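Local coordinates for protein histidine acid phosphatase (Bifidobacterium longum subsp. infantis, PDB 6RXG) that probably removes phosphate from inositol phosphates, inositol hexakisphosphate among them, and from 2,3-bisphosphoglycerate, as a histidine acid phosphatase of the MINPP1 subfamily, at residues I92-V97 and G328-A333; E265-N270 and S299-S304. The protein carries 1 engineered substitution. All blocks are in the same frame, centred on the assembly; numbering follows the deposited sequence.

Contact 1: residues I92-V97 and G328-A333; sequences ITAANV and GDHTFA. With ZN (zinc ion), chain H.
F332 and H330, two rings two residues apart on a loop, lie against one side of the helix 79-99 where I92 and A95 face them. The tight part is largely apolar, though the nearest approach is backbone N of I92 to CD1 of F332, 3.6 Å. CB of I92 sits over one face of the F332 ring, 4.1 Å from its centroid and 17° off the normal, a CH-pi contact displaced toward the rim. The same ring also meets A95 obliquely, CB of A95 lying 3.9 Å from CE1 of F332. In both aromatics CG stands between the backbone N and the carbonyl carbon (chi1 35° in F332, 46° in H330), a rotation that turns each ring toward the helix.

A95 serves both: its CA stands over one face of the H330 imidazole, 4.1 Å from the ring centroid, in a second CH-pi contact. Alanine suits this place because a short side chain lets the rings come close to the helix backbone. Behind this surface, I92 O receives N96 N and N96 ND2 from opposite faces of its plane, the side-chain hydrogen bond being 2.8 Å from N96 ND2 to I92 O, while N96 OD1 is bonded to L54 N outside.

Toward H330 the contact is as extensive but opens to solvent. A94, partly exposed, adds one touch, its CB 3.8 Å from CB of H330. Here the imidazole turns its far nitrogen to the metal: NE2 binds the zinc ion at 2.0 Å, E98 of the same helix supplies OE1, and water 1 is a further ligand at 2.3 Å.

No hydrogen bond joins the two segments; CH-pi and apolar contacts, a weak ND1 bond to E325 O and the metal together hold the imidazole, and the zinc ion, by taking a ligand from each side, joins loop and helix.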
loop_
_atom_site.group_PDB
_atom_site.type_symbol
_atom_site.label_atom_id
_atom_site.label_comp_id
_atom_site.label_asym_id
_atom_site.label_seq_id
_atom_site.Cartn_x
_atom_site.Cartn_y
_atom_site.Cartn_z
ATOM N N ILE B 92 9.260 10.562 -18.145
ATOM C CA ILE B 92 8.547 10.355 -16.891
ATOM C C ILE B 92 8.305 11.689 -16.197
ATOM O O ILE B 92 7.269 11.876 -15.539
ATOM C CB ILE B 92 9.267 9.326 -15.987
ATOM C CG1 ILE B 92 8.344 8.915 -14.836
ATOM C CG2 ILE B 92 10.599 9.845 -15.444
ATOM C CD1 ILE B 92 8.773 7.659 -14.130
ATOM N N THR B 93 9.216 12.654 -16.360
ATOM C CA THR B 93 8.959 13.992 -15.833
ATOM C C THR B 93 7.730 14.595 -16.499
ATOM O O THR B 93 6.851 15.131 -15.824
ATOM C CB THR B 93 10.189 14.880 -16.033
ATOM O OG1 THR B 93 11.271 14.394 -15.231
ATOM C CG2 THR B 93 9.910 16.347 -15.657
ATOM N N ALA B 94 7.650 14.508 -17.832
ATOM C CA ALA B 94 6.538 15.110 -18.555
ATOM C C ALA B 94 5.228 14.440 -18.174
ATOM O O ALA B 94 4.188 15.101 -18.122
ATOM C CB ALA B 94 6.770 15.012 -20.064
ATOM N N ALA B 95 5.263 13.132 -17.900
ATOM C CA ALA B 95 4.057 12.415 -17.506
ATOM C C ALA B 95 3.569 12.899 -16.150
ATOM O O ALA B 95 2.363 13.047 -15.934
ATOM C CB ALA B 95 4.321 10.914 -17.465
ATOM N N ASN B 96 4.501 13.149 -15.231
ATOM C CA ASN B 96 4.145 13.689 -13.924
ATOM C C ASN B 96 3.697 15.139 -14.022
ATOM O O ASN B 96 2.778 15.553 -13.308
ATOM C CB ASN B 96 5.318 13.536 -12.956
ATOM C CG ASN B 96 5.406 12.141 -12.401
ATOM O OD1 ASN B 96 4.731 11.805 -11.436
ATOM N ND2 ASN B 96 6.241 11.312 -13.012
ATOM N N VAL B 97 4.307 15.934 -14.902
ATOM C CA VAL B 97 3.858 17.319 -15.021
ATOM C C VAL B 97 2.398 17.353 -15.458
ATOM O O VAL B 97 1.584 18.123 -14.920
ATOM C CB VAL B 97 4.771 18.105 -15.986
ATOM C CG1 VAL B 97 4.156 19.437 -16.365
ATOM C CG2 VAL B 97 6.135 18.323 -15.358
ATOM N N GLY B 328 2.403 7.838 -25.960
ATOM C CA GLY B 328 2.447 8.975 -26.849
ATOM C C GLY B 328 3.754 9.737 -26.775
ATOM O O GLY B 328 4.826 9.158 -26.952
ATOM N N ASP B 329 3.662 11.026 -26.468
ATOM C CA ASP B 329 4.782 11.949 -26.502
ATOM C C ASP B 329 5.554 11.999 -25.187
ATOM O O ASP B 329 6.472 12.812 -25.057
ATOM C CB ASP B 329 4.286 13.352 -26.877
ATOM C CG ASP B 329 3.641 13.389 -28.271
ATOM O OD1 ASP B 329 3.896 12.479 -29.093
ATOM O OD2 ASP B 329 2.883 14.330 -28.561
ATOM N N HIS B 330 5.221 11.140 -24.216
ATOM C CA HIS B 330 6.023 11.015 -23.018
ATOM C C HIS B 330 6.076 9.543 -22.606
ATOM O O HIS B 330 5.512 9.100 -21.606
ATOM C CB HIS B 330 5.523 11.927 -21.887
ATOM C CG HIS B 330 4.045 11.904 -21.666
ATOM N ND1 HIS B 330 3.391 10.827 -21.101
ATOM C CD2 HIS B 330 3.088 12.834 -21.906
ATOM C CE1 HIS B 330 2.100 11.095 -21.009
ATOM N NE2 HIS B 330 1.891 12.304 -21.488
ATOM N N THR B 331 6.790 8.761 -23.408
ATOM C CA THR B 331 7.073 7.385 -23.048
ATOM C C THR B 331 8.381 7.300 -22.264
ATOM O O THR B 331 9.213 8.217 -22.275
ATOM C CB THR B 331 7.151 6.503 -24.290
ATOM O OG1 THR B 331 8.170 6.997 -25.162
ATOM C CG2 THR B 331 5.817 6.488 -25.013
ATOM N N PHE B 332 8.554 6.171 -21.580
ATOM C CA PHE B 332 9.771 5.912 -20.833
ATOM C C PHE B 332 9.923 4.402 -20.724
ATOM O O PHE B 332 8.934 3.675 -20.709
ATOM C CB PHE B 332 9.729 6.580 -19.455
ATOM C CG PHE B 332 8.349 6.607 -18.829
ATOM C CD1 PHE B 332 7.442 7.621 -19.127
ATOM C CD2 PHE B 332 7.964 5.624 -17.942
ATOM C CE1 PHE B 332 6.182 7.639 -18.545
ATOM C CE2 PHE B 332 6.706 5.639 -17.375
ATOM C CZ PHE B 332 5.822 6.655 -17.661
ATOM N N ALA B 333 11.163 3.940 -20.647
ATOM C CA ALA B 333 11.457 2.513 -20.661
ATOM C C ALA B 333 12.566 2.207 -19.645
ATOM O O ALA B 333 13.654 1.748 -19.981
ATOM C CB ALA B 333 11.850 2.066 -22.066
HETATM ZN ZN ZN H . 0.133 13.340 -21.570
HETATM O O HOH W 1 0.770 15.430 -22.363
#

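Contact 2: residues E265-N270 and S299-S304; sequences EYKWYN and SKKIKS
Two short antiparallel strands, 268-269 and 301-302, form a small two-stranded sheet apart from the large mixed sheet. In the chain it lies between helix 255-262 and helix 305-321; its W268-I302 face packs on both and on helix 59-73. W268 and I302 are a hydrogen-bonded pair: W268 N gives to I302 O at 2.9 Å and I302 N gives back to W268 O. Beyond the non-hydrogen-bonded pair of Y269 with K301, N270 N reaches K300 O in a more bent bond (133° at the hydrogen).

On one face, the indole of W268 presents its edge to I302, with CE3 3.7 Å from CG2. These large apolar groups suit a buried face: W268 packs on M66 and F257 and gives NE1 to T69 OG1, while I302 rests on L62 and A308.

The other face carries Y269 and K301 side by side, with CD1 of Y269 4.0 Å from CB of K301. Lysines and a tyrosine suit this more exposed face: methylenes pack on the ring and on each other, with the polar groups at the ends. K267, extended beyond CG (chi2 -174°), lays its CG 3.6 Å from CB of K303, and its NZ bonds to Y269 OH at 2.7 Å. NZ of K267 and NZ of K301, like charges, stay 5.2 Å apart.

Where the strands part, water 2 donates to both Y266 O and K303 O. The whole is an amphipathic two-stranded antiparallel sheet, its strands joined by a long irregular connection that carries the disulfide C282-C295, with S304 as N-cap of the helix that follows.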
loop_
_atom_site.group_PDB
_atom_site.type_symbol
_atom_site.label_atom_id
_atom_site.label_comp_id
_atom_site.label_asym_id
_atom_site.label_seq_id
_atom_site.Cartn_x
_atom_site.Cartn_y
_atom_site.Cartn_z
ATOM N N GLU B 265 34.174 13.321 -6.297
ATOM C CA GLU B 265 34.460 14.459 -7.163
ATOM C C GLU B 265 33.206 15.013 -7.812
ATOM O O GLU B 265 33.241 16.123 -8.358
ATOM C CB GLU B 265 35.467 14.056 -8.246
ATOM C CG GLU B 265 36.752 13.451 -7.670
ATOM C CD GLU B 265 37.776 13.053 -8.736
ATOM O OE1 GLU B 265 37.718 13.577 -9.867
ATOM O OE2 GLU B 265 38.650 12.215 -8.439
ATOM N N TYR B 266 32.106 14.274 -7.746
ATOM C CA TYR B 266 30.825 14.687 -8.294
ATOM C C TYR B 266 29.794 14.628 -7.181
ATOM O O TYR B 266 29.784 13.676 -6.398
ATOM C CB TYR B 266 30.353 13.778 -9.423
ATOM C CG TYR B 266 31.048 13.896 -10.774
ATOM C CD1 TYR B 266 31.139 15.106 -11.448
ATOM C CD2 TYR B 266 31.554 12.768 -11.395
ATOM C CE1 TYR B 266 31.737 15.184 -12.693
ATOM C CE2 TYR B 266 32.131 12.831 -12.629
ATOM C CZ TYR B 266 32.235 14.042 -13.281
ATOM O OH TYR B 266 32.830 14.109 -14.526
ATOM N N LYS B 267 28.935 15.645 -7.126
ATOM C CA LYS B 267 27.815 15.736 -6.197
ATOM C C LYS B 267 26.753 16.581 -6.887
ATOM O O LYS B 267 27.080 17.603 -7.492
ATOM C CB LYS B 267 28.243 16.388 -4.870
ATOM C CG LYS B 267 27.589 15.849 -3.622
ATOM C CD LYS B 267 27.974 16.671 -2.378
ATOM C CE LYS B 267 27.180 16.217 -1.146
ATOM N NZ LYS B 267 27.439 17.001 0.099
ATOM N N TRP B 268 25.498 16.161 -6.819
ATOM C CA TRP B 268 24.404 16.902 -7.441
ATOM C C TRP B 268 23.334 17.192 -6.407
ATOM O O TRP B 268 22.935 16.295 -5.657
ATOM C CB TRP B 268 23.782 16.136 -8.602
ATOM C CG TRP B 268 24.710 15.957 -9.719
ATOM C CD1 TRP B 268 24.981 16.849 -10.700
ATOM C CD2 TRP B 268 25.530 14.820 -9.962
ATOM N NE1 TRP B 268 25.923 16.345 -11.553
ATOM C CE2 TRP B 268 26.284 15.095 -11.120
ATOM C CE3 TRP B 268 25.705 13.596 -9.318
ATOM C CZ2 TRP B 268 27.193 14.185 -11.650
ATOM C CZ3 TRP B 268 26.615 12.688 -9.851
ATOM C CH2 TRP B 268 27.341 12.994 -11.006
ATOM N N TYR B 269 22.908 18.450 -6.352
ATOM C CA TYR B 269 21.807 18.909 -5.512
ATOM C C TYR B 269 20.607 19.227 -6.395
ATOM O O TYR B 269 20.742 19.529 -7.583
ATOM C CB TYR B 269 22.190 20.156 -4.714
ATOM C CG TYR B 269 23.279 19.918 -3.700
ATOM C CD1 TYR B 269 22.981 19.505 -2.419
ATOM C CD2 TYR B 269 24.608 20.106 -4.037
ATOM C CE1 TYR B 269 23.993 19.277 -1.484
ATOM C CE2 TYR B 269 25.615 19.878 -3.121
ATOM C CZ TYR B 269 25.302 19.474 -1.845
ATOM O OH TYR B 269 26.319 19.256 -0.931
ATOM N N ASN B 270 19.423 19.180 -5.797
ATOM C CA ASN B 270 18.183 19.358 -6.565
ATOM C C ASN B 270 17.889 20.852 -6.764
ATOM O O ASN B 270 16.945 21.420 -6.210
ATOM C CB ASN B 270 17.034 18.649 -5.872
ATOM C CG ASN B 270 15.796 18.578 -6.738
ATOM O OD1 ASN B 270 15.850 18.847 -7.940
ATOM N ND2 ASN B 270 14.686 18.193 -6.146
ATOM N N SER B 299 17.631 20.375 -0.875
ATOM C CA SER B 299 18.574 19.566 -0.099
ATOM C C SER B 299 18.741 18.161 -0.653
ATOM O O SER B 299 19.731 17.500 -0.337
ATOM C CB SER B 299 18.117 19.462 1.346
ATOM O OG SER B 299 18.494 20.624 2.033
ATOM N N LYS B 300 17.789 17.674 -1.433
ATOM C CA LYS B 300 17.900 16.327 -1.978
ATOM C C LYS B 300 19.119 16.251 -2.889
ATOM O O LYS B 300 19.463 17.218 -3.579
ATOM C CB LYS B 300 16.637 15.961 -2.752
ATOM C CG LYS B 300 15.351 16.028 -1.920
ATOM C CD LYS B 300 15.360 15.034 -0.797
ATOM C CE LYS B 300 13.977 14.922 -0.148
ATOM N NZ LYS B 300 14.023 14.125 1.081
ATOM N N LYS B 301 19.796 15.102 -2.879
ATOM C CA LYS B 301 21.090 15.049 -3.546
ATOM C C LYS B 301 21.472 13.631 -3.976
ATOM O O LYS B 301 20.932 12.631 -3.496
ATOM C CB LYS B 301 22.175 15.624 -2.637
ATOM C CG LYS B 301 22.550 14.708 -1.473
ATOM C CD LYS B 301 23.185 15.446 -0.284
ATOM C CE LYS B 301 22.121 15.814 0.744
ATOM N NZ LYS B 301 22.665 16.318 2.011
ATOM N N ILE B 302 22.395 13.592 -4.931
ATOM C CA ILE B 302 23.165 12.401 -5.295
ATOM C C ILE B 302 24.621 12.674 -4.930
ATOM O O ILE B 302 25.252 13.576 -5.499
ATOM C CB ILE B 302 23.029 12.076 -6.792
ATOM C CG1 ILE B 302 21.607 11.602 -7.111
ATOM C CG2 ILE B 302 24.067 11.005 -7.225
ATOM C CD1 ILE B 302 21.312 11.464 -8.614
ATOM N N LYS B 303 25.163 11.906 -3.987
ATOM C CA LYS B 303 26.574 12.012 -3.635
ATOM C C LYS B 303 27.288 10.672 -3.727
ATOM O O LYS B 303 28.450 10.577 -3.335
ATOM C CB LYS B 303 26.737 12.616 -2.237
ATOM C CG LYS B 303 26.291 11.729 -1.095
ATOM C CD LYS B 303 26.293 12.508 0.217
ATOM C CE LYS B 303 26.157 11.602 1.449
ATOM N NZ LYS B 303 27.469 11.141 2.013
ATOM N N SER B 304 26.647 9.659 -4.304
ATOM C CA SER B 304 27.225 8.331 -4.352
ATOM C C SER B 304 26.519 7.527 -5.427
ATOM O O SER B 304 25.398 7.846 -5.847
ATOM C CB SER B 304 27.105 7.605 -3.010
ATOM O OG SER B 304 25.760 7.278 -2.755
HETATM O O HOH W 2 29.905 12.815 -3.833
#

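In the fold
From the N terminus, the chain runs through strand 38-47 and helix 59-73 before helix 79-99, which supplies residues 92-97 to contact 1. Helix 255-262 later leads into residues 265-270, and after 28 residues without helix or strand the chain returns at 299-304, closing the short loop of contact 2. Helix 305-321 follows directly, and the loop beyond it brings 328-333 back to helix 79-99, closing the long loop of contact 1. Contact 2 is thus nested within contact 1; their centres lie 24 Å apart. Contact 1 ties the loop after helix 305-321 to an early helix; contact 2 pairs the segment after helix 255-262 with the one before helix 305-321, on helix 59-73.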